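Local coordinates for protein glycosyl hydrolase, family 38 (Enterococcus faecalis, PDB 5KBP) that probably hydrolyses alpha-linked mannose residues in glycans, as a family 38 alpha-mannosidase, at residues G56-L61 / P88-Q93. Residues are numbered along the deposited sequence; the frame is centred on the assembly and turned at random.
Sequences GQTIIL and PFYILQ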
ATOM      1  N   GLY A  56       5.668  15.398 -19.853  1.00 42.80           N
ATOM      2  CA  GLY A  56       6.926  15.727 -19.209  1.00 34.93           C
ATOM      3  C   GLY A  56       7.427  14.742 -18.176  1.00 44.69           C
ATOM      4  O   GLY A  56       8.393  15.050 -17.472  1.00 46.50           O
ATOM      5  N   GLN A  57       6.817  13.563 -18.068  1.00 45.76           N
ATOM      6  CA  GLN A  57       7.173  12.585 -17.048  1.00 48.38           C
ATOM      7  C   GLN A  57       7.392  11.225 -17.694  1.00 53.67           C
ATOM      8  O   GLN A  57       6.566  10.774 -18.494  1.00 60.76           O
ATOM      9  CB  GLN A  57       6.082  12.499 -15.975  1.00 41.11           C
ATOM     10  CG  GLN A  57       4.671  12.516 -16.538  1.00 40.25           C
ATOM     11  CD  GLN A  57       3.615  12.318 -15.472  1.00 47.57           C
ATOM     12  OE1 GLN A  57       3.842  11.632 -14.476  1.00 54.61           O
ATOM     13  NE2 GLN A  57       2.453  12.927 -15.670  1.00 42.88           N
ATOM     14  N   THR A  58       8.499  10.573 -17.338  1.00 47.74           N
ATOM     15  CA  THR A  58       8.844   9.272 -17.899  1.00 41.07           C
ATOM     16  C   THR A  58       8.141   8.113 -17.203  1.00 43.69           C
ATOM     17  O   THR A  58       8.133   7.002 -17.748  1.00 41.32           O
ATOM     18  CB  THR A  58      10.358   9.051 -17.830  1.00 37.77           C
ATOM     19  OG1 THR A  58      10.777   9.055 -16.460  1.00 44.10           O
ATOM     20  CG2 THR A  58      11.098  10.148 -18.581  1.00 36.68           C
ATOM     21  N   ILE A  59       7.555   8.334 -16.021  1.00 40.61           N
ATOM     22  CA  ILE A  59       6.906   7.244 -15.299  1.00 39.23           C
ATOM     23  C   ILE A  59       5.677   6.730 -16.038  1.00 45.66           C
ATOM     24  O   ILE A  59       5.210   5.620 -15.757  1.00 46.34           O
ATOM     25  CB  ILE A  59       6.536   7.689 -13.870  1.00 45.77           C
ATOM     26  CG1 ILE A  59       6.349   6.472 -12.960  1.00 40.63           C
ATOM     27  CG2 ILE A  59       5.275   8.541 -13.880  1.00 27.47           C
ATOM     28  CD1 ILE A  59       5.942   6.826 -11.546  1.00 38.35           C
ATOM     29  N   ILE A  60       5.140   7.508 -16.982  1.00 42.20           N
ATOM     30  CA  ILE A  60       4.009   7.043 -17.781  1.00 31.93           C
ATOM     31  C   ILE A  60       4.403   5.818 -18.594  1.00 39.82           C
ATOM     32  O   ILE A  60       3.619   4.873 -18.746  1.00 43.48           O
ATOM     33  CB  ILE A  60       3.490   8.183 -18.679  1.00 38.70           C
ATOM     34  CG1 ILE A  60       2.908   9.313 -17.824  1.00 33.74           C
ATOM     35  CG2 ILE A  60       2.456   7.668 -19.675  1.00 37.53           C
ATOM     36  CD1 ILE A  60       2.381  10.479 -18.631  1.00 35.13           C
ATOM     37  N   LEU A  61       5.633   5.807 -19.118  1.00 42.23           N
ATOM     38  CA  LEU A  61       6.120   4.635 -19.838  1.00 43.44           C
ATOM     39  C   LEU A  61       6.193   3.420 -18.920  1.00 45.57           C
ATOM     40  O   LEU A  61       5.808   2.312 -19.312  1.00 42.51           O
ATOM     41  CB  LEU A  61       7.493   4.928 -20.444  1.00 39.61           C
ATOM     42  CG  LEU A  61       7.614   6.143 -21.367  1.00 36.95           C
ATOM     43  CD1 LEU A  61       9.072   6.461 -21.637  1.00 51.62           C
ATOM     44  CD2 LEU A  61       6.876   5.892 -22.671  1.00 30.64           C
ATOM     45  N   PRO A  88      11.477  15.772 -19.497  1.00 38.47           N
ATOM     46  CA  PRO A  88      12.740  15.277 -18.939  1.00 37.16           C
ATOM     47  C   PRO A  88      12.668  14.812 -17.485  1.00 36.98           C
ATOM     48  O   PRO A  88      13.696  14.427 -16.928  1.00 46.04           O
ATOM     49  CB  PRO A  88      13.650  16.497 -19.049  1.00 42.40           C
ATOM     50  CG  PRO A  88      12.717  17.651 -18.824  1.00 42.82           C
ATOM     51  CD  PRO A  88      11.367  17.237 -19.379  1.00 35.32           C
ATOM     52  N   PHE A  89      11.487  14.851 -16.881  1.00 47.25           N
ATOM     53  CA  PHE A  89      11.324  14.503 -15.478  1.00 42.98           C
ATOM     54  C   PHE A  89      10.841  13.064 -15.333  1.00 47.42           C
ATOM     55  O   PHE A  89      10.403  12.422 -16.291  1.00 46.22           O
ATOM     56  CB  PHE A  89      10.341  15.457 -14.789  1.00 43.39           C
ATOM     57  CG  PHE A  89      10.801  16.887 -14.744  1.00 46.68           C
ATOM     58  CD1 PHE A  89      12.136  17.214 -14.919  1.00 44.45           C
ATOM     59  CD2 PHE A  89       9.892  17.907 -14.517  1.00 51.04           C
ATOM     60  CE1 PHE A  89      12.553  18.533 -14.875  1.00 37.29           C
ATOM     61  CE2 PHE A  89      10.303  19.227 -14.471  1.00 53.56           C
ATOM     62  CZ  PHE A  89      11.635  19.539 -14.651  1.00 46.79           C
ATOM     63  N   TYR A  90      10.931  12.556 -14.102  1.00 46.41           N
ATOM     64  CA  TYR A  90      10.350  11.257 -13.786  1.00 42.20           C
ATOM     65  C   TYR A  90       8.873  11.395 -13.438  1.00 38.47           C
ATOM     66  O   TYR A  90       8.036  10.631 -13.928  1.00 37.17           O
ATOM     67  CB  TYR A  90      11.127  10.608 -12.639  1.00 43.34           C
ATOM     68  CG  TYR A  90      10.573   9.284 -12.163  1.00 40.84           C
ATOM     69  CD1 TYR A  90      10.688   8.138 -12.941  1.00 42.83           C
ATOM     70  CD2 TYR A  90       9.947   9.177 -10.929  1.00 38.84           C
ATOM     71  CE1 TYR A  90      10.185   6.923 -12.504  1.00 38.45           C
ATOM     72  CE2 TYR A  90       9.442   7.969 -10.484  1.00 35.95           C
ATOM     73  CZ  TYR A  90       9.564   6.846 -11.276  1.00 42.28           C
ATOM     74  OH  TYR A  90       9.063   5.642 -10.834  1.00 42.96           O
ATOM     75  N   ILE A  91       8.538  12.375 -12.599  1.00 39.99           N
ATOM     76  CA  ILE A  91       7.159  12.710 -12.269  1.00 45.35           C
ATOM     77  C   ILE A  91       7.024  14.228 -12.279  1.00 47.20           C
ATOM     78  O   ILE A  91       8.012  14.964 -12.274  1.00 48.79           O
ATOM     79  CB  ILE A  91       6.723  12.133 -10.904  1.00 45.06           C
ATOM     80  CG1 ILE A  91       7.797  12.383  -9.839  1.00 44.93           C
ATOM     81  CG2 ILE A  91       6.427  10.647 -11.020  1.00 46.15           C
ATOM     82  CD1 ILE A  91       7.605  13.657  -9.042  1.00 44.50           C
ATOM     83  N   LEU A  92       5.776  14.690 -12.298  1.00 42.65           N
ATOM     84  CA  LEU A  92       5.466  16.111 -12.182  1.00 45.31           C
ATOM     85  C   LEU A  92       5.174  16.407 -10.716  1.00 48.18           C
ATOM     86  O   LEU A  92       4.113  16.040 -10.202  1.00 56.66           O
ATOM     87  CB  LEU A  92       4.281  16.487 -13.067  1.00 34.71           C
ATOM     88  CG  LEU A  92       4.427  16.230 -14.567  1.00 47.33           C
ATOM     89  CD1 LEU A  92       3.274  16.877 -15.323  1.00 47.98           C
ATOM     90  CD2 LEU A  92       5.772  16.729 -15.078  1.00 41.24           C
ATOM     91  N   GLN A  93       6.109  17.070 -10.047  1.00 42.62           N
ATOM     92  CA  GLN A  93       6.078  17.214  -8.601  1.00 48.42           C
ATOM     93  C   GLN A  93       5.480  18.552  -8.183  1.00 53.11           C
ATOM     94  O   GLN A  93       5.234  19.443  -8.997  1.00 63.21           O
ATOM     95  CB  GLN A  93       7.490  17.084  -8.020  1.00 51.32           C
ATOM     96  CG  GLN A  93       8.331  18.353  -8.133  1.00 59.22           C
ATOM     97  CD  GLN A  93       8.905  18.573  -9.521  1.00 67.00           C
ATOM     98  OE1 GLN A  93       8.483  17.942 -10.490  1.00 67.81           O
ATOM     99  NE2 GLN A  93       9.880  19.469  -9.619  1.00 73.11           N
TER
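Ile59 reaches across to Tyr90 and is the side chain to follow. Its CB sits above one face of the tyrosine ring but displaced from its middle, 4.2 Å from the ring centroid, a CH-pi contact; the same CB also packs on the backbone O of Tyr90. CG1, anti to the backbone N (chi1 -159°), runs on over the ring toward the phenol end, and CD1 finishes 3.6 Å from Tyr90 CZ, beside the hydroxyl, which itself makes a weak hydrogen bond to Gln349. The other branch, CG2, turns to Ile91 and meets its CG2 at 3.7 Å, the two isoleucine side chains running alongside each other in the same direction.

The two backbones are themselves joined by hydrogen bonds. Phe89 N donates to Gly56 O at 3.2 Å, and Thr58 N returns a bond to Phe89 O at 2.9 Å, forming a single beta bridge between Gln57 and Phe89. Within the N-terminal family 38 domain, this bridge ties the chain entering helix 59-65 to the loop that joins strand 84-85 to helix 100-117. One residue further on, Ile59 N donates to Tyr90 O at 3.1 Å, adding a third backbone bond, from the residue after Thr58 to the residue after Phe89.

The extended side chain of Gln57 lies roughly perpendicular to that of Leu92, with NE2 4.0 Å from Leu92 CG, and NE2 hydrogen-bonds to Asp55 OD2 and to the backbone O of Trp17. Tyr90 and Ile91 also pack against Leu348 of helix 337-348.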